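Local coordinates for protein quinoline 2-oxidoreductase large subunit (Pseudomonas putida, PDB 1T3Q) that carries the molybdenum and pterin cytosine dinucleotide site of quinoline 2-oxidoreductase, a molybdenum hydroxylase that probably oxidises quinoline at carbon 2, at residues V196-M201 and G368-V373; E202-V207 and H262-L267; F255-H260 and Q286-G291. All blocks are in the same frame, centred on the assembly; numbering follows the deposited sequence.

Interaction 1 (V196-M201 and G368-V373); sequences VSACPM and GAYRGV. With MCN (pterin cytosine dinucleotide), chain N; SMO (dioxosulfidomolybdenum(VI) ion), chain O.
Ala198 and Tyr370, with CA atoms 5.9 Å apart, mark the nearest backbone approach of two loops that share no hydrogen bond. Segment 196-201 joins strand 185-193 to strand 205-211; segment 368-373 leads from strand 352-360 into helix 375-393. Within the second, Val373 N donates to Tyr370 O at 2.7 Å, closing a tight turn over Arg371 and Gly372.

The ring of Tyr370 carries the contact. Its CG stands anti to the backbone N (chi1 171°), which swings the ring out to the other loop. Ala198 CA lies over one ring face in a CH-pi contact, 3.8 Å from the Tyr370 centroid and 28° off the normal. Beside it, Ala198 CB rests 3.6 Å from Tyr370 CD1. Val196 crosses the tyrosine side chain at about a right angle and sets its CG2 branch obliquely against the ring, 3.6 Å from Tyr370 CD2. Met746, Gln685 and Arg143 of the small subunit pack on the Tyr370 side chain, and that arginine donates from NE to Ala198 O, tying this buried contact to the subunit interface.

Arg371, next in the chain, runs along the cofactor. Its chain is extended from CG to NE, and the guanidinium lays one face over pterin atom N8', with Arg371 NH2 3.1 Å from it. Bonds from NE to Gly742 O and from NH1 to Gln685 OE1 fix the rotation of this flat group. The Arg371 backbone N comes within 3.1 Å of the sulfido S on molybdenum. Such a loop, lining a metal held by two pterin sulfurs, belongs to the active site of xanthine dehydrogenase family hydroxylases.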
loop_
_atom_site.group_PDB
_atom_site.type_symbol
_atom_site.label_atom_id
_atom_site.label_comp_id
_atom_site.label_asym_id
_atom_site.label_seq_id
_atom_site.Cartn_x
_atom_site.Cartn_y
_atom_site.Cartn_z
ATOM N N VAL B 196 -19.475 29.261 11.888
ATOM C CA VAL B 196 -19.163 28.116 12.729
ATOM C C VAL B 196 -18.210 27.269 11.911
ATOM O O VAL B 196 -18.059 27.486 10.707
ATOM C CB VAL B 196 -20.412 27.263 13.092
ATOM C CG1 VAL B 196 -21.390 28.091 13.892
ATOM C CG2 VAL B 196 -21.062 26.699 11.832
ATOM N N SER B 197 -17.550 26.322 12.569
ATOM C CA SER B 197 -16.632 25.414 11.903
ATOM C C SER B 197 -17.181 24.004 12.075
ATOM O O SER B 197 -17.769 23.697 13.112
ATOM C CB SER B 197 -15.238 25.486 12.544
ATOM O OG SER B 197 -14.399 24.471 12.018
ATOM N N ALA B 198 -16.998 23.157 11.065
ATOM C CA ALA B 198 -17.457 21.772 11.151
ATOM C C ALA B 198 -16.710 21.153 12.332
ATOM O O ALA B 198 -17.193 20.223 12.986
ATOM C CB ALA B 198 -17.123 21.023 9.864
ATOM N N CYS B 199 -15.517 21.684 12.585
ATOM C CA CYS B 199 -14.671 21.236 13.687
ATOM C C CYS B 199 -14.642 19.714 13.901
ATOM O O CYS B 199 -14.994 19.215 14.974
ATOM C CB CYS B 199 -15.108 21.949 14.980
ATOM S SG CYS B 199 -13.913 21.867 16.347
ATOM N N PRO B 200 -14.239 18.951 12.875
ATOM C CA PRO B 200 -14.181 17.495 13.040
ATOM C C PRO B 200 -13.018 17.212 13.994
ATOM O O PRO B 200 -12.073 17.992 14.040
ATOM C CB PRO B 200 -13.904 17.004 11.621
ATOM C CG PRO B 200 -13.066 18.118 11.050
ATOM C CD PRO B 200 -13.814 19.346 11.520
ATOM N N MET B 201 -13.073 16.122 14.761
ATOM C CA MET B 201 -11.973 15.843 15.688
ATOM C C MET B 201 -10.657 15.604 14.948
ATOM O O MET B 201 -9.583 15.902 15.475
ATOM C CB MET B 201 -12.312 14.664 16.612
ATOM C CG MET B 201 -13.296 15.039 17.716
ATOM S SD MET B 201 -12.728 16.426 18.769
ATOM C CE MET B 201 -13.481 17.826 17.906
ATOM N N GLY B 368 -18.207 27.777 3.385
ATOM C CA GLY B 368 -18.277 26.475 2.758
ATOM C C GLY B 368 -19.389 25.620 3.331
ATOM O O GLY B 368 -20.129 26.056 4.213
ATOM N N ALA B 369 -19.481 24.394 2.836
ATOM C CA ALA B 369 -20.509 23.455 3.256
ATOM C C ALA B 369 -20.273 22.846 4.629
ATOM O O ALA B 369 -19.167 22.433 4.957
ATOM C CB ALA B 369 -20.632 22.340 2.228
ATOM N N TYR B 370 -21.336 22.811 5.422
ATOM C CA TYR B 370 -21.314 22.199 6.741
ATOM C C TYR B 370 -22.722 21.655 6.957
ATOM O O TYR B 370 -23.710 22.356 6.735
ATOM C CB TYR B 370 -20.940 23.209 7.834
ATOM C CG TYR B 370 -21.101 22.686 9.255
ATOM C CD1 TYR B 370 -20.671 21.403 9.610
ATOM C CD2 TYR B 370 -21.661 23.488 10.249
ATOM C CE1 TYR B 370 -20.801 20.935 10.920
ATOM C CE2 TYR B 370 -21.789 23.034 11.563
ATOM C CZ TYR B 370 -21.359 21.757 11.891
ATOM O OH TYR B 370 -21.494 21.304 13.188
ATOM N N ARG B 371 -22.784 20.382 7.337
ATOM C CA ARG B 371 -24.021 19.660 7.610
ATOM C C ARG B 371 -25.278 20.527 7.654
ATOM O O ARG B 371 -25.474 21.317 8.586
ATOM C CB ARG B 371 -23.865 18.911 8.938
ATOM C CG ARG B 371 -24.814 17.751 9.133
ATOM C CD ARG B 371 -24.429 16.987 10.386
ATOM N NE ARG B 371 -25.099 15.696 10.463
ATOM C CZ ARG B 371 -24.743 14.727 11.301
ATOM N NH1 ARG B 371 -23.724 14.910 12.130
ATOM N NH2 ARG B 371 -25.395 13.569 11.293
ATOM N N GLY B 372 -26.128 20.370 6.645
ATOM C CA GLY B 372 -27.365 21.131 6.582
ATOM C C GLY B 372 -27.242 22.368 5.714
ATOM O O GLY B 372 -28.246 22.955 5.300
ATOM N N VAL B 373 -26.000 22.748 5.437
ATOM C CA VAL B 373 -25.674 23.920 4.626
ATOM C C VAL B 373 -26.569 25.137 4.858
ATOM O O VAL B 373 -26.880 25.474 6.001
ATOM C CB VAL B 373 -25.627 23.561 3.109
ATOM C CG1 VAL B 373 -24.502 22.564 2.858
ATOM C CG2 VAL B 373 -26.956 22.972 2.641
HETATM N N1 MCN N . -28.966 5.528 6.597
HETATM C C2 MCN N . -29.752 4.340 6.762
HETATM N N3 MCN N . -31.002 4.427 6.169
HETATM C C4 MCN N . -31.521 5.516 5.476
HETATM C C5 MCN N . -30.675 6.709 5.350
HETATM C C6 MCN N . -29.415 6.710 5.899
HETATM O O2 MCN N . -29.332 3.394 7.390
HETATM N N4 MCN N . -32.725 5.483 4.947
HETATM C "C1'" MCN N . -27.522 5.455 7.220
HETATM C C2D MCN N . -26.422 5.096 6.121
HETATM O "O2'" MCN N . -25.357 4.280 6.726
HETATM C "C3'" MCN N . -25.976 6.454 5.621
HETATM C C4D MCN N . -25.993 7.338 6.845
HETATM O O4D MCN N . -27.041 6.723 7.750
HETATM O "O3'" MCN N . -24.628 6.352 5.042
HETATM C "C5'" MCN N . -26.153 8.861 6.575
HETATM O "O5'" MCN N . -27.279 8.978 5.740
HETATM P PA MCN N . -27.290 9.696 4.335
HETATM O O1A MCN N . -27.450 8.610 3.316
HETATM O O2A MCN N . -28.322 10.800 4.490
HETATM O O3A MCN N . -25.955 10.572 4.018
HETATM P PB MCN N . -24.479 10.124 3.591
HETATM O O1B MCN N . -24.221 10.708 2.240
HETATM O O2B MCN N . -24.287 8.645 3.755
HETATM O O3B MCN N . -23.546 10.828 4.690
HETATM C C10 MCN N . -23.179 12.179 4.566
HETATM C "C9'" MCN N . -23.994 12.917 5.578
HETATM C "C8'" MCN N . -23.511 14.382 5.479
HETATM S "S8'" MCN N . -23.797 15.175 3.903
HETATM C "C7'" MCN N . -22.942 15.092 6.456
HETATM S "S7'" MCN N . -22.373 16.779 6.315
HETATM C "C6'" MCN N . -22.676 14.371 7.821
HETATM C C7 MCN N . -23.655 13.247 8.033
HETATM O "O9'" MCN N . -23.658 12.354 6.931
HETATM N "N5'" MCN N . -21.191 14.036 7.817
HETATM C C4A MCN N . -20.958 13.041 8.847
HETATM N "N8'" MCN N . -23.296 12.464 9.263
HETATM C C4B MCN N . -21.914 12.318 9.583
HETATM N "N1'" MCN N . -21.640 11.349 10.582
HETATM C "C2'" MCN N . -20.325 11.134 10.819
HETATM N "N2'" MCN N . -20.012 10.230 11.772
HETATM N "N3'" MCN N . -19.316 11.772 10.127
HETATM C "C4'" MCN N . -19.517 12.756 9.088
HETATM O "O4'" MCN N . -18.578 13.269 8.530
HETATM S S SMO O . -22.438 19.391 4.423
HETATM MO MO SMO O . -22.673 17.322 3.950
HETATM O OM2 SMO O . -23.665 18.075 2.736
HETATM O OM1 SMO O . -21.151 16.964 3.300
#

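Interaction 2 (E202-V207 and H262-L267); sequences ETRGAV and HPEELL
Arg204 meets His262 and Glu264 in the molybdopterin cofactor-binding domain, where the first turn of helix 263-275 packs against the start of strand 205-211, which lies between strands 279-282 and 216-221 of a mixed sheet. From CB the arginine heads for the imidazole, CG pointing away from the carbonyl carbon (chi1 -60°) and coming 4.2 Å from His262 NE2. CD then sits over the ring face in a CH-pi contact, 3.7 Å from the His262 centroid and 16° off the normal. A bend at chi3 carries the guanidinium past the ring, its plane nearly perpendicular to the imidazole, and leaves NH2 3.2 Å from His262 ND1. NH2 donates to water 1 at 2.8 Å, and that water lies 2.7 Å from Glu264 OE1. NH1 is 3.6 Å from Glu264 OE2 in a long salt bridge; no N-H is aimed at this oxygen, which sits off the plane of the guanidinium, so the attraction is purely electrostatic. The stronger partner of NH1 is Glu283 OE1, just after strand 279-282.

Further along, Ala206 CB lies 4.4 Å from Glu265 CG, a loose contact of strand with helix. Glu265 OE1 is bonded to Thr221 OG1, and water 2 links it weakly to Gly205 O. Glu265 OE2 accepts the backbone N of the N-cap residue His262 at 2.8 Å and 172°, on the anti side of the carboxylate.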
loop_
_atom_site.group_PDB
_atom_site.type_symbol
_atom_site.label_atom_id
_atom_site.label_comp_id
_atom_site.label_asym_id
_atom_site.label_seq_id
_atom_site.Cartn_x
_atom_site.Cartn_y
_atom_site.Cartn_z
ATOM N N GLU B 202 -10.736 15.057 13.738
ATOM C CA GLU B 202 -9.537 14.861 12.924
ATOM C C GLU B 202 -9.507 16.039 11.950
ATOM O O GLU B 202 -10.483 16.284 11.243
ATOM C CB GLU B 202 -9.604 13.572 12.107
ATOM C CG GLU B 202 -8.456 13.455 11.108
ATOM C CD GLU B 202 -8.738 12.472 9.993
ATOM O OE1 GLU B 202 -9.809 12.581 9.357
ATOM O OE2 GLU B 202 -7.891 11.594 9.742
ATOM N N THR B 203 -8.399 16.768 11.913
ATOM C CA THR B 203 -8.292 17.908 11.010
ATOM C C THR B 203 -8.057 17.406 9.589
ATOM O O THR B 203 -8.008 16.199 9.346
ATOM C CB THR B 203 -7.118 18.819 11.408
ATOM O OG1 THR B 203 -5.906 18.055 11.404
ATOM C CG2 THR B 203 -7.347 19.412 12.794
ATOM N N ARG B 204 -7.893 18.330 8.649
ATOM C CA ARG B 204 -7.654 17.939 7.266
ATOM C C ARG B 204 -6.224 17.459 7.077
ATOM O O ARG B 204 -5.320 17.827 7.830
ATOM C CB ARG B 204 -7.923 19.110 6.320
ATOM C CG ARG B 204 -9.350 19.641 6.377
ATOM C CD ARG B 204 -9.465 20.910 5.546
ATOM N NE ARG B 204 -8.506 21.921 5.978
ATOM C CZ ARG B 204 -8.212 23.012 5.280
ATOM N NH1 ARG B 204 -7.323 23.883 5.745
ATOM N NH2 ARG B 204 -8.803 23.233 4.112
ATOM N N GLY B 205 -6.027 16.634 6.059
ATOM C CA GLY B 205 -4.704 16.119 5.786
ATOM C C GLY B 205 -4.647 15.411 4.454
ATOM O O GLY B 205 -5.665 14.962 3.933
ATOM N N ALA B 206 -3.449 15.324 3.895
ATOM C CA ALA B 206 -3.249 14.653 2.626
ATOM C C ALA B 206 -1.770 14.330 2.455
ATOM O O ALA B 206 -0.908 15.018 2.999
ATOM C CB ALA B 206 -3.741 15.537 1.480
ATOM N N VAL B 207 -1.489 13.267 1.708
ATOM C CA VAL B 207 -0.124 12.839 1.443
ATOM C C VAL B 207 -0.054 12.476 -0.032
ATOM O O VAL B 207 -0.853 11.673 -0.516
ATOM C CB VAL B 207 0.264 11.588 2.277
ATOM C CG1 VAL B 207 1.704 11.190 1.986
ATOM C CG2 VAL B 207 0.090 11.876 3.760
ATOM N N HIS B 262 -9.172 21.365 -1.349
ATOM C CA HIS B 262 -8.340 22.280 -0.572
ATOM C C HIS B 262 -7.065 22.639 -1.318
ATOM O O HIS B 262 -6.486 21.807 -2.010
ATOM C CB HIS B 262 -7.941 21.654 0.768
ATOM C CG HIS B 262 -9.051 20.915 1.442
ATOM N ND1 HIS B 262 -10.217 21.527 1.845
ATOM C CD2 HIS B 262 -9.185 19.604 1.756
ATOM C CE1 HIS B 262 -11.024 20.624 2.374
ATOM N NE2 HIS B 262 -10.422 19.449 2.332
ATOM N N PRO B 263 -6.623 23.895 -1.201
ATOM C CA PRO B 263 -5.392 24.288 -1.888
ATOM C C PRO B 263 -4.273 23.302 -1.536
ATOM O O PRO B 263 -3.492 22.899 -2.395
ATOM C CB PRO B 263 -5.129 25.685 -1.335
ATOM C CG PRO B 263 -6.508 26.233 -1.186
ATOM C CD PRO B 263 -7.286 25.061 -0.588
ATOM N N GLU B 264 -4.217 22.896 -0.269
ATOM C CA GLU B 264 -3.177 21.974 0.178
ATOM C C GLU B 264 -3.168 20.631 -0.549
ATOM O O GLU B 264 -2.108 20.032 -0.712
ATOM C CB GLU B 264 -3.268 21.752 1.692
ATOM C CG GLU B 264 -2.951 22.993 2.513
ATOM C CD GLU B 264 -4.175 23.817 2.865
ATOM O OE1 GLU B 264 -5.115 23.892 2.043
ATOM O OE2 GLU B 264 -4.192 24.405 3.966
ATOM N N GLU B 265 -4.332 20.149 -0.987
ATOM C CA GLU B 265 -4.375 18.875 -1.706
ATOM C C GLU B 265 -3.611 19.013 -3.015
ATOM O O GLU B 265 -2.886 18.108 -3.430
ATOM C CB GLU B 265 -5.825 18.448 -1.986
ATOM C CG GLU B 265 -6.590 18.070 -0.729
ATOM C CD GLU B 265 -8.053 17.743 -0.995
ATOM O OE1 GLU B 265 -8.477 16.609 -0.679
ATOM O OE2 GLU B 265 -8.779 18.620 -1.507
ATOM N N LEU B 266 -3.767 20.159 -3.668
ATOM C CA LEU B 266 -3.066 20.378 -4.916
ATOM C C LEU B 266 -1.595 20.594 -4.608
ATOM O O LEU B 266 -0.728 20.046 -5.285
ATOM C CB LEU B 266 -3.633 21.600 -5.648
ATOM C CG LEU B 266 -5.108 21.511 -6.051
ATOM C CD1 LEU B 266 -5.500 22.767 -6.823
ATOM C CD2 LEU B 266 -5.335 20.280 -6.900
ATOM N N LEU B 267 -1.321 21.372 -3.566
ATOM C CA LEU B 267 0.054 21.671 -3.197
ATOM C C LEU B 267 0.903 20.444 -2.920
ATOM O O LEU B 267 2.025 20.357 -3.413
ATOM C CB LEU B 267 0.094 22.627 -2.005
ATOM C CG LEU B 267 -0.321 24.069 -2.320
ATOM C CD1 LEU B 267 -0.495 24.849 -1.032
ATOM C CD2 LEU B 267 0.739 24.733 -3.220
HETATM O O HOH W 1 -7.405 25.162 2.699
HETATM O O HOH W 2 -7.628 16.615 2.647
#

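Interaction 3 (F255-H260 and Q286-G291); sequences FGQKAH and QENFLG. With MCN (pterin cytosine dinucleotide), chain N; SMO (dioxosulfidomolybdenum(VI) ion), chain O.
Gln257 and Asn288 reach for each other from opposite directions, joining a type I beta turn in the cofactor-binding loop, Gly256 to Ala259, to helix 285-291. Gln257, extended from a CG anti to the backbone N (chi1 -169°), spans most of the distance to the shorter Asn288; the nearest CA atoms, of Gln257 and Asn288, are 9.6 Å apart. The amide planes are 51° apart where the two groups meet. The modelled Gln257 OE1 and Asn288 OD1 are 2.8 Å apart, but the amide orientations are doubtful, and with one turned over this may be a hydrogen bond. Gln257 also touches Ala198 and Pro200.

At the other side of the turn lies the cofactor. Phe255 N donates to pterin O4' at 2.9 Å, while one face of the Phe255 ring lies over the C4' end of the pterin, Phe255 CE1 being 3.4 Å from C4'. Gly256 CA approaches the oxo atom OM1 on molybdenum to 3.2 Å. His260 braces the turn: its ND1 donates almost straight (177°) to Gln257 O at 3.1 Å, in the imidazole plane but from above the carbonyl plane.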
loop_
_atom_site.group_PDB
_atom_site.type_symbol
_atom_site.label_atom_id
_atom_site.label_comp_id
_atom_site.label_asym_id
_atom_site.label_seq_id
_atom_site.Cartn_x
_atom_site.Cartn_y
_atom_site.Cartn_z
ATOM N N PHE B 255 -18.440 16.049 7.860
ATOM C CA PHE B 255 -19.543 16.985 8.029
ATOM C C PHE B 255 -19.604 18.088 6.972
ATOM O O PHE B 255 -20.167 19.145 7.220
ATOM C CB PHE B 255 -19.457 17.617 9.421
ATOM C CG PHE B 255 -19.217 16.617 10.519
ATOM C CD1 PHE B 255 -20.195 15.682 10.847
ATOM C CD2 PHE B 255 -18.000 16.581 11.192
ATOM C CE1 PHE B 255 -19.961 14.717 11.831
ATOM C CE2 PHE B 255 -17.754 15.619 12.181
ATOM C CZ PHE B 255 -18.736 14.688 12.497
ATOM N N GLY B 256 -19.030 17.832 5.803
ATOM C CA GLY B 256 -19.037 18.831 4.744
ATOM C C GLY B 256 -17.702 19.534 4.560
ATOM O O GLY B 256 -17.327 19.891 3.436
ATOM N N GLN B 257 -16.972 19.732 5.653
ATOM C CA GLN B 257 -15.682 20.422 5.572
ATOM C C GLN B 257 -14.726 19.695 4.640
ATOM O O GLN B 257 -13.935 20.319 3.923
ATOM C CB GLN B 257 -15.047 20.544 6.960
ATOM C CG GLN B 257 -13.838 21.480 7.001
ATOM C CD GLN B 257 -13.103 21.434 8.324
ATOM O OE1 GLN B 257 -12.264 20.564 8.549
ATOM N NE2 GLN B 257 -13.428 22.365 9.214
ATOM N N LYS B 258 -14.803 18.370 4.649
ATOM C CA LYS B 258 -13.944 17.557 3.813
ATOM C C LYS B 258 -14.603 17.230 2.474
ATOM O O LYS B 258 -14.217 16.290 1.780
ATOM C CB LYS B 258 -13.531 16.296 4.585
ATOM C CG LYS B 258 -12.606 16.659 5.747
ATOM C CD LYS B 258 -12.215 15.480 6.632
ATOM C CE LYS B 258 -11.404 15.981 7.824
ATOM N NZ LYS B 258 -11.256 14.950 8.896
ATOM N N ALA B 259 -15.598 18.038 2.121
ATOM C CA ALA B 259 -16.301 17.898 0.856
ATOM C C ALA B 259 -15.965 19.127 0.011
ATOM O O ALA B 259 -16.833 19.699 -0.643
ATOM C CB ALA B 259 -17.804 17.806 1.079
ATOM N N HIS B 260 -14.704 19.539 0.066
ATOM C CA HIS B 260 -14.218 20.675 -0.718
ATOM C C HIS B 260 -12.839 20.317 -1.235
ATOM O O HIS B 260 -12.178 19.414 -0.712
ATOM C CB HIS B 260 -14.048 21.947 0.121
ATOM C CG HIS B 260 -15.298 22.425 0.788
ATOM N ND1 HIS B 260 -15.629 22.076 2.080
ATOM C CD2 HIS B 260 -16.287 23.241 0.352
ATOM C CE1 HIS B 260 -16.766 22.661 2.412
ATOM N NE2 HIS B 260 -17.186 23.373 1.383
ATOM N N GLN B 286 -5.358 25.006 14.816
ATOM C CA GLN B 286 -5.422 26.421 14.466
ATOM C C GLN B 286 -5.604 26.610 12.966
ATOM O O GLN B 286 -6.374 27.466 12.533
ATOM C CB GLN B 286 -4.159 27.145 14.943
ATOM C CG GLN B 286 -4.151 27.377 16.441
ATOM C CD GLN B 286 -4.299 26.084 17.219
ATOM O OE1 GLN B 286 -3.419 25.230 17.176
ATOM N NE2 GLN B 286 -5.423 25.926 17.924
ATOM N N GLU B 287 -4.900 25.805 12.177
ATOM C CA GLU B 287 -5.011 25.897 10.726
ATOM C C GLU B 287 -6.410 25.494 10.270
ATOM O O GLU B 287 -6.913 26.004 9.261
ATOM C CB GLU B 287 -3.969 25.002 10.058
ATOM C CG GLU B 287 -2.540 25.325 10.463
ATOM C CD GLU B 287 -1.544 24.418 9.792
ATOM O OE1 GLU B 287 -0.924 24.852 8.798
ATOM O OE2 GLU B 287 -1.384 23.263 10.249
ATOM N N ASN B 288 -7.050 24.583 11.003
ATOM C CA ASN B 288 -8.401 24.173 10.621
ATOM C C ASN B 288 -9.346 25.360 10.791
ATOM O O ASN B 288 -10.261 25.552 9.991
ATOM C CB ASN B 288 -8.889 22.996 11.464
ATOM C CG ASN B 288 -10.109 22.324 10.861
ATOM O OD1 ASN B 288 -10.000 21.532 9.910
ATOM N ND2 ASN B 288 -11.274 22.644 11.392
ATOM N N PHE B 289 -9.133 26.160 11.828
ATOM C CA PHE B 289 -9.971 27.334 12.039
ATOM C C PHE B 289 -9.591 28.446 11.058
ATOM O O PHE B 289 -10.455 29.129 10.523
ATOM C CB PHE B 289 -9.838 27.861 13.471
ATOM C CG PHE B 289 -10.631 27.076 14.483
ATOM C CD1 PHE B 289 -9.989 26.398 15.512
ATOM C CD2 PHE B 289 -12.017 26.999 14.390
ATOM C CE1 PHE B 289 -10.718 25.646 16.436
ATOM C CE2 PHE B 289 -12.760 26.252 15.307
ATOM C CZ PHE B 289 -12.108 25.573 16.331
ATOM N N LEU B 290 -8.295 28.601 10.813
ATOM C CA LEU B 290 -7.790 29.642 9.917
ATOM C C LEU B 290 -7.970 29.444 8.418
ATOM O O LEU B 290 -8.418 30.357 7.718
ATOM C CB LEU B 290 -6.295 29.866 10.169
ATOM C CG LEU B 290 -5.855 30.675 11.385
ATOM C CD1 LEU B 290 -4.362 30.471 11.612
ATOM C CD2 LEU B 290 -6.181 32.145 11.169
ATOM N N GLY B 291 -7.608 28.262 7.926
ATOM C CA GLY B 291 -7.662 28.023 6.496
ATOM C C GLY B 291 -8.559 26.977 5.870
ATOM O O GLY B 291 -8.342 26.616 4.715
HETATM N N1 MCN N . -28.966 5.528 6.597
HETATM C C2 MCN N . -29.752 4.340 6.762
HETATM N N3 MCN N . -31.002 4.427 6.169
HETATM C C4 MCN N . -31.521 5.516 5.476
HETATM C C5 MCN N . -30.675 6.709 5.350
HETATM C C6 MCN N . -29.415 6.710 5.899
HETATM O O2 MCN N . -29.332 3.394 7.390
HETATM N N4 MCN N . -32.725 5.483 4.947
HETATM C "C1'" MCN N . -27.522 5.455 7.220
HETATM C C2D MCN N . -26.422 5.096 6.121
HETATM O "O2'" MCN N . -25.357 4.280 6.726
HETATM C "C3'" MCN N . -25.976 6.454 5.621
HETATM C C4D MCN N . -25.993 7.338 6.845
HETATM O O4D MCN N . -27.041 6.723 7.750
HETATM O "O3'" MCN N . -24.628 6.352 5.042
HETATM C "C5'" MCN N . -26.153 8.861 6.575
HETATM O "O5'" MCN N . -27.279 8.978 5.740
HETATM P PA MCN N . -27.290 9.696 4.335
HETATM O O1A MCN N . -27.450 8.610 3.316
HETATM O O2A MCN N . -28.322 10.800 4.490
HETATM O O3A MCN N . -25.955 10.572 4.018
HETATM P PB MCN N . -24.479 10.124 3.591
HETATM O O1B MCN N . -24.221 10.708 2.240
HETATM O O2B MCN N . -24.287 8.645 3.755
HETATM O O3B MCN N . -23.546 10.828 4.690
HETATM C C10 MCN N . -23.179 12.179 4.566
HETATM C "C9'" MCN N . -23.994 12.917 5.578
HETATM C "C8'" MCN N . -23.511 14.382 5.479
HETATM S "S8'" MCN N . -23.797 15.175 3.903
HETATM C "C7'" MCN N . -22.942 15.092 6.456
HETATM S "S7'" MCN N . -22.373 16.779 6.315
HETATM C "C6'" MCN N . -22.676 14.371 7.821
HETATM C C7 MCN N . -23.655 13.247 8.033
HETATM O "O9'" MCN N . -23.658 12.354 6.931
HETATM N "N5'" MCN N . -21.191 14.036 7.817
HETATM C C4A MCN N . -20.958 13.041 8.847
HETATM N "N8'" MCN N . -23.296 12.464 9.263
HETATM C C4B MCN N . -21.914 12.318 9.583
HETATM N "N1'" MCN N . -21.640 11.349 10.582
HETATM C "C2'" MCN N . -20.325 11.134 10.819
HETATM N "N2'" MCN N . -20.012 10.230 11.772
HETATM N "N3'" MCN N . -19.316 11.772 10.127
HETATM C "C4'" MCN N . -19.517 12.756 9.088
HETATM O "O4'" MCN N . -18.578 13.269 8.530
HETATM S S SMO O . -22.438 19.391 4.423
HETATM MO MO SMO O . -22.673 17.322 3.950
HETATM O OM2 SMO O . -23.665 18.075 2.736
HETATM O OM1 SMO O . -21.151 16.964 3.300
#

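All three contacts are buried, and none is a surface patch. Interactions 1 and 3 share the cofactor: Arg371 N to Phe255 O and Ala369 N to His260 NE2 are probable hydrogen bonds that join their loops beside the molybdenum. Interaction 2 lies farther out, its centre about 16 Å from that of interaction 1, between a strand and a helix. It meets interaction 3 through the salt bridge of Glu202 OE1 with Lys258 NZ, and segment 196-201 runs straight into 202-207. Chemistry changes accordingly: apolar and CH-pi packing on a tyrosine in interaction 1, charges and waters in interaction 2, two neutral amides in interaction 3.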